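Local coordinates for protein neutral ceramidase (Pseudomonas aeruginosa, PDB 2ZWS) that hydrolyses the N-acyl linkage of ceramides to release sphingosine and a free fatty acid, and also catalyses the reverse synthesis, using one zinc ion per subunit, at residues 154-166 with 244-256. Sequence-based numbering, arbitrary orientation. Where two conformers were deposited one is given.
Unlike the reference sequence in segment 154-166: Ser157 (reference Asn).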
loop_
_atom_site.group_PDB
_atom_site.type_symbol
_atom_site.label_atom_id
_atom_site.label_comp_id
_atom_site.label_asym_id
_atom_site.label_seq_id
_atom_site.Cartn_x
_atom_site.Cartn_y
_atom_site.Cartn_z
ATOM N N ARG A 154 -12.285 16.052 8.967
ATOM C CA ARG A 154 -12.314 17.322 8.199
ATOM C C ARG A 154 -11.020 17.862 7.575
ATOM O O ARG A 154 -11.044 18.410 6.464
ATOM C CB ARG A 154 -12.831 18.474 9.081
ATOM C CG ARG A 154 -14.165 18.292 9.726
ATOM C CD ARG A 154 -14.602 19.609 10.403
ATOM N NE ARG A 154 -13.698 20.114 11.444
ATOM C CZ ARG A 154 -13.633 19.649 12.690
ATOM N NH1 ARG A 154 -14.424 18.654 13.092
ATOM N NH2 ARG A 154 -12.783 20.195 13.554
ATOM N N ASN A 155 -9.928 17.753 8.329
ATOM C CA ASN A 155 -8.696 18.554 8.157
ATOM C C ASN A 155 -7.458 17.692 7.776
ATOM O O ASN A 155 -6.301 18.133 7.918
ATOM C CB ASN A 155 -8.444 19.244 9.510
ATOM C CG ASN A 155 -7.406 20.358 9.449
ATOM O OD1 ASN A 155 -7.400 21.185 8.525
ATOM N ND2 ASN A 155 -6.547 20.407 10.465
ATOM N N ALA A 156 -7.701 16.479 7.292
ATOM C CA ALA A 156 -6.587 15.573 6.945
ATOM C C ALA A 156 -6.255 15.561 5.442
ATOM O O ALA A 156 -5.150 15.152 5.050
ATOM C CB ALA A 156 -6.874 14.141 7.460
ATOM N N SER A 157 -7.205 15.988 4.604
ATOM C CA SER A 157 -7.092 15.870 3.151
ATOM C C SER A 157 -7.550 17.120 2.425
ATOM O O SER A 157 -8.171 18.019 3.019
ATOM C CB SER A 157 -7.935 14.696 2.650
ATOM O OG SER A 157 -9.292 14.877 3.030
ATOM N N ARG A 158 -7.213 17.194 1.146
ATOM C CA ARG A 158 -7.669 18.293 0.296
ATOM C C ARG A 158 -7.778 17.780 -1.132
ATOM O O ARG A 158 -7.054 16.850 -1.520
ATOM C CB ARG A 158 -6.727 19.498 0.393
ATOM C CG ARG A 158 -5.323 19.253 -0.148
ATOM C CD ARG A 158 -4.473 20.535 -0.133
ATOM N NE ARG A 158 -4.860 21.466 -1.194
ATOM C CZ ARG A 158 -4.483 21.381 -2.470
ATOM N NH1 ARG A 158 -3.669 20.416 -2.879
ATOM N NH2 ARG A 158 -4.917 22.277 -3.343
ATOM N N ASN A 159 -8.685 18.361 -1.909
ATOM C CA ASN A 159 -8.810 17.959 -3.287
ATOM C C ASN A 159 -7.743 18.626 -4.134
ATOM O O ASN A 159 -7.621 19.856 -4.140
ATOM C CB ASN A 159 -10.208 18.318 -3.827
ATOM C CG ASN A 159 -10.527 17.597 -5.113
ATOM O OD1 ASN A 159 -9.861 17.794 -6.146
ATOM N ND2 ASN A 159 -11.578 16.770 -5.076
ATOM N N ARG A 160 -7.015 17.831 -4.905
ATOM C CA ARG A 160 -5.903 18.361 -5.707
ATOM C C ARG A 160 -6.305 18.706 -7.137
ATOM O O ARG A 160 -5.493 19.193 -7.935
ATOM C CB ARG A 160 -4.724 17.360 -5.666
ATOM C CG ARG A 160 -5.000 16.113 -6.414
ATOM C CD ARG A 160 -3.889 15.093 -6.283
ATOM N NE ARG A 160 -4.113 13.998 -7.216
ATOM C CZ ARG A 160 -3.309 12.935 -7.325
ATOM N NH1 ARG A 160 -2.226 12.809 -6.542
ATOM N NH2 ARG A 160 -3.584 12.005 -8.224
ATOM N N SER A 161 -7.555 18.420 -7.468
ATOM C CA SER A 161 -8.092 18.714 -8.798
ATOM C C SER A 161 -9.511 19.247 -8.663
ATOM O O SER A 161 -10.457 18.679 -9.227
ATOM C CB SER A 161 -8.056 17.453 -9.658
ATOM O OG SER A 161 -6.708 17.195 -9.996
ATOM N N LEU A 162 -9.643 20.342 -7.912
ATOM C CA LEU A 162 -10.952 20.874 -7.550
ATOM C C LEU A 162 -11.741 21.382 -8.765
ATOM O O LEU A 162 -12.967 21.271 -8.801
ATOM C CB LEU A 162 -10.824 21.947 -6.468
ATOM C CG LEU A 162 -12.132 22.298 -5.737
ATOM C CD1 LEU A 162 -12.901 21.060 -5.261
ATOM C CD2 LEU A 162 -11.850 23.214 -4.565
ATOM N N LEU A 163 -11.040 21.881 -9.770
ATOM C CA LEU A 163 -11.708 22.391 -10.968
ATOM C C LEU A 163 -12.556 21.294 -11.625
ATOM O O LEU A 163 -13.692 21.548 -12.043
ATOM C CB LEU A 163 -10.662 22.918 -11.946
ATOM C CG LEU A 163 -11.130 23.449 -13.293
ATOM C CD1 LEU A 163 -10.135 24.501 -13.701
ATOM C CD2 LEU A 163 -11.193 22.344 -14.335
ATOM N N SER A 164 -12.004 20.074 -11.704
ATOM C CA SER A 164 -12.697 18.944 -12.322
ATOM C C SER A 164 -13.833 18.457 -11.433
ATOM O O SER A 164 -14.910 18.114 -11.917
ATOM C CB SER A 164 -11.718 17.784 -12.571
ATOM O OG SER A 164 -10.743 18.124 -13.531
ATOM N N HIS A 165 -13.593 18.442 -10.125
ATOM C CA HIS A 165 -14.597 17.968 -9.169
ATOM C C HIS A 165 -15.876 18.817 -9.270
ATOM O O HIS A 165 -16.991 18.307 -9.202
ATOM C CB HIS A 165 -14.051 18.024 -7.747
ATOM C CG HIS A 165 -15.051 17.677 -6.682
ATOM N ND1 HIS A 165 -15.405 16.377 -6.379
ATOM C CD2 HIS A 165 -15.776 18.469 -5.855
ATOM C CE1 HIS A 165 -16.287 16.387 -5.392
ATOM N NE2 HIS A 165 -16.545 17.648 -5.069
ATOM N N LEU A 166 -15.672 20.118 -9.434
ATOM C CA LEU A 166 -16.770 21.078 -9.522
ATOM C C LEU A 166 -17.561 20.969 -10.811
ATOM O O LEU A 166 -18.609 21.624 -10.937
ATOM C CB LEU A 166 -16.238 22.498 -9.328
ATOM C CG LEU A 166 -15.613 22.765 -7.957
ATOM C CD1 LEU A 166 -14.930 24.143 -7.934
ATOM C CD2 LEU A 166 -16.624 22.649 -6.839
ATOM N N THR A 244 -10.226 4.577 0.336
ATOM C CA THR A 244 -11.493 4.461 -0.410
ATOM C C THR A 244 -11.329 5.028 -1.829
ATOM O O THR A 244 -10.652 4.423 -2.659
ATOM C CB THR A 244 -12.721 5.041 0.348
ATOM O OG1 THR A 244 -12.554 6.443 0.569
ATOM C CG2 THR A 244 -12.894 4.342 1.673
ATOM N N ASN A 245 -11.931 6.186 -2.091
ATOM C CA ASN A 245 -11.856 6.823 -3.385
ATOM C C ASN A 245 -10.950 8.054 -3.212
ATOM O O ASN A 245 -11.417 9.158 -2.905
ATOM C CB ASN A 245 -13.266 7.196 -3.926
ATOM C CG ASN A 245 -14.285 7.519 -2.816
ATOM O OD1 ASN A 245 -15.319 6.842 -2.693
ATOM N ND2 ASN A 245 -14.008 8.556 -2.025
ATOM N N ALA A 246 -9.651 7.856 -3.421
ATOM C CA ALA A 246 -8.629 8.891 -3.122
ATOM C C ALA A 246 -7.966 9.488 -4.369
ATOM O O ALA A 246 -6.974 10.223 -4.253
ATOM C CB ALA A 246 -7.559 8.294 -2.200
ATOM N N GLY A 247 -8.517 9.207 -5.548
ATOM C CA GLY A 247 -7.856 9.571 -6.795
ATOM C C GLY A 247 -7.487 11.046 -6.880
ATOM O O GLY A 247 -6.440 11.408 -7.450
ATOM N N ASN A 248 -8.355 11.909 -6.353
ATOM C CA ASN A 248 -8.110 13.344 -6.451
ATOM C C ASN A 248 -7.885 14.000 -5.088
ATOM O O ASN A 248 -8.086 15.203 -4.930
ATOM C CB ASN A 248 -9.226 14.082 -7.267
ATOM C CG ASN A 248 -10.649 13.778 -6.756
ATOM O OD1 ASN A 248 -10.838 12.933 -5.867
ATOM N ND2 ASN A 248 -11.650 14.493 -7.297
ATOM N N LEU A 249 -7.426 13.205 -4.108
ATOM C CA LEU A 249 -7.249 13.690 -2.738
ATOM C C LEU A 249 -5.799 13.570 -2.249
ATOM O O LEU A 249 -5.220 12.473 -2.232
ATOM C CB LEU A 249 -8.161 12.923 -1.774
ATOM C CG LEU A 249 -9.664 13.147 -1.899
ATOM C CD1 LEU A 249 -10.394 12.102 -1.069
ATOM C CD2 LEU A 249 -10.004 14.515 -1.359
ATOM N N SER A 250 -5.264 14.697 -1.807
ATOM C CA SER A 250 -3.918 14.806 -1.250
ATOM C C SER A 250 -3.966 15.049 0.256
ATOM O O SER A 250 -4.982 15.527 0.801
ATOM C CB SER A 250 -3.229 16.044 -1.833
ATOM O OG SER A 250 -2.994 15.896 -3.214
ATOM N N PRO A 251 -2.843 14.811 0.949
ATOM C CA PRO A 251 -2.795 15.250 2.352
ATOM C C PRO A 251 -3.025 16.763 2.420
ATOM O O PRO A 251 -2.584 17.542 1.531
ATOM C CB PRO A 251 -1.356 14.927 2.781
ATOM C CG PRO A 251 -0.929 13.838 1.827
ATOM C CD PRO A 251 -1.576 14.183 0.509
ATOM N N ASN A 252 -3.715 17.184 3.460
ATOM C CA ASN A 252 -3.840 18.610 3.706
ATOM C C ASN A 252 -2.472 19.191 4.066
ATOM O O ASN A 252 -1.598 18.467 4.566
ATOM C CB ASN A 252 -4.796 18.822 4.865
ATOM C CG ASN A 252 -5.200 20.285 5.052
ATOM O OD1 ASN A 252 -5.049 21.137 4.144
ATOM N ND2 ASN A 252 -5.666 20.596 6.250
ATOM N N LEU A 253 -2.278 20.491 3.807
ATOM C CA LEU A 253 -1.114 21.204 4.329
ATOM C C LEU A 253 -1.004 21.075 5.837
ATOM O O LEU A 253 -2.019 21.059 6.547
ATOM C CB LEU A 253 -1.170 22.684 3.939
ATOM C CG LEU A 253 -1.086 23.002 2.461
ATOM C CD1 LEU A 253 -1.250 24.515 2.312
ATOM C CD2 LEU A 253 0.203 22.494 1.814
ATOM N N ASN A 254 0.229 20.969 6.333
ATOM C CA ASN A 254 0.448 20.892 7.773
ATOM C C ASN A 254 0.795 22.262 8.333
ATOM O O ASN A 254 1.945 22.717 8.255
ATOM C CB ASN A 254 1.558 19.903 8.105
ATOM C CG ASN A 254 1.886 19.873 9.575
ATOM O OD1 ASN A 254 1.147 20.410 10.417
ATOM N ND2 ASN A 254 2.994 19.218 9.906
ATOM N N LEU A 255 -0.222 22.940 8.856
ATOM C CA LEU A 255 -0.047 24.291 9.389
ATOM C C LEU A 255 -0.118 24.309 10.913
ATOM O O LEU A 255 -0.408 25.336 11.514
ATOM C CB LEU A 255 -1.065 25.251 8.760
ATOM C CG LEU A 255 -0.971 25.340 7.226
ATOM C CD1 LEU A 255 -2.049 26.300 6.684
ATOM C CD2 LEU A 255 0.420 25.762 6.731
ATOM N N LYS A 256 0.209 23.179 11.544
ATOM C CA LYS A 256 0.313 23.112 12.990
ATOM C C LYS A 256 1.355 24.121 13.502
ATOM O O LYS A 256 2.321 24.410 12.794
ATOM C CB LYS A 256 0.749 21.704 13.399
ATOM C CG LYS A 256 -0.371 20.680 13.359
ATOM C CD LYS A 256 -1.359 20.882 14.520
ATOM C CE LYS A 256 -0.826 20.320 15.831
ATOM N NZ LYS A 256 -1.828 20.476 16.908
HETATM O O HOH W 1 -11.143 15.980 -9.728
HETATM O O HOH W 2 -14.530 13.882 -7.467
#
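Arg160 meets Ser250 and Gly247 because its CG lies between the backbone N and the carbonyl carbon (chi1 70°) and the chain then runs extended from CG to NE. Ser250 has OG beside its own backbone N (chi1 -67°), which turns the hydroxyl to the aliphatic part of Arg160. Ser250 OG is 3.3 Å from both CB and CD of Arg160. Farther out, Arg160 NH2 comes within 3.0 Å of Gly247 O, and NE forms a salt bridge with Glu461. That glutamate also accepts a hydrogen bond from Ser161 OG.

The backbones pair as two short antiparallel strands, 157-159 and 249-251. Arg158 and Ser250 are the hydrogen-bonded pair, with two bonds of 2.8 Å: Arg158 N to Ser250 O and Ser250 N to Arg158 O. Just beyond the strands, Arg160 N donates to Asn248 O (2.8 Å). At the other end Asn252 N binds Ala156 O, while Asn252 ND2 donates to Asn155 O (3.0 Å) from above the carbonyl plane.

The amides of Asn159 and Asn248 are steeply turned, their planes 74° apart. Their ND2 atoms are 3.2 Å apart, but both are donors and do not bond. Asn159 ND2 instead donates to Gly177 O, and its OD1 accepts from Ser161 N in an Asx turn. Asn248 ND2 donates to two waters, which link it to Ser161 O and His165 ND1. The Asn248 amide also has a polar partner at Val414, and His165 NE2 is hydrogen-bonded to Tyr174 O.

Ser250 is probably the nucleophile, as in related ceramidases. Leu249 O is hydrogen-bonded to ND1 of His204, a zinc ligand, and the Arg160 side chain also lies close to Tyr448, another zinc ligand. This two-stranded antiparallel ribbon thus forms part of the zinc-dependent active site of neutral ceramidase.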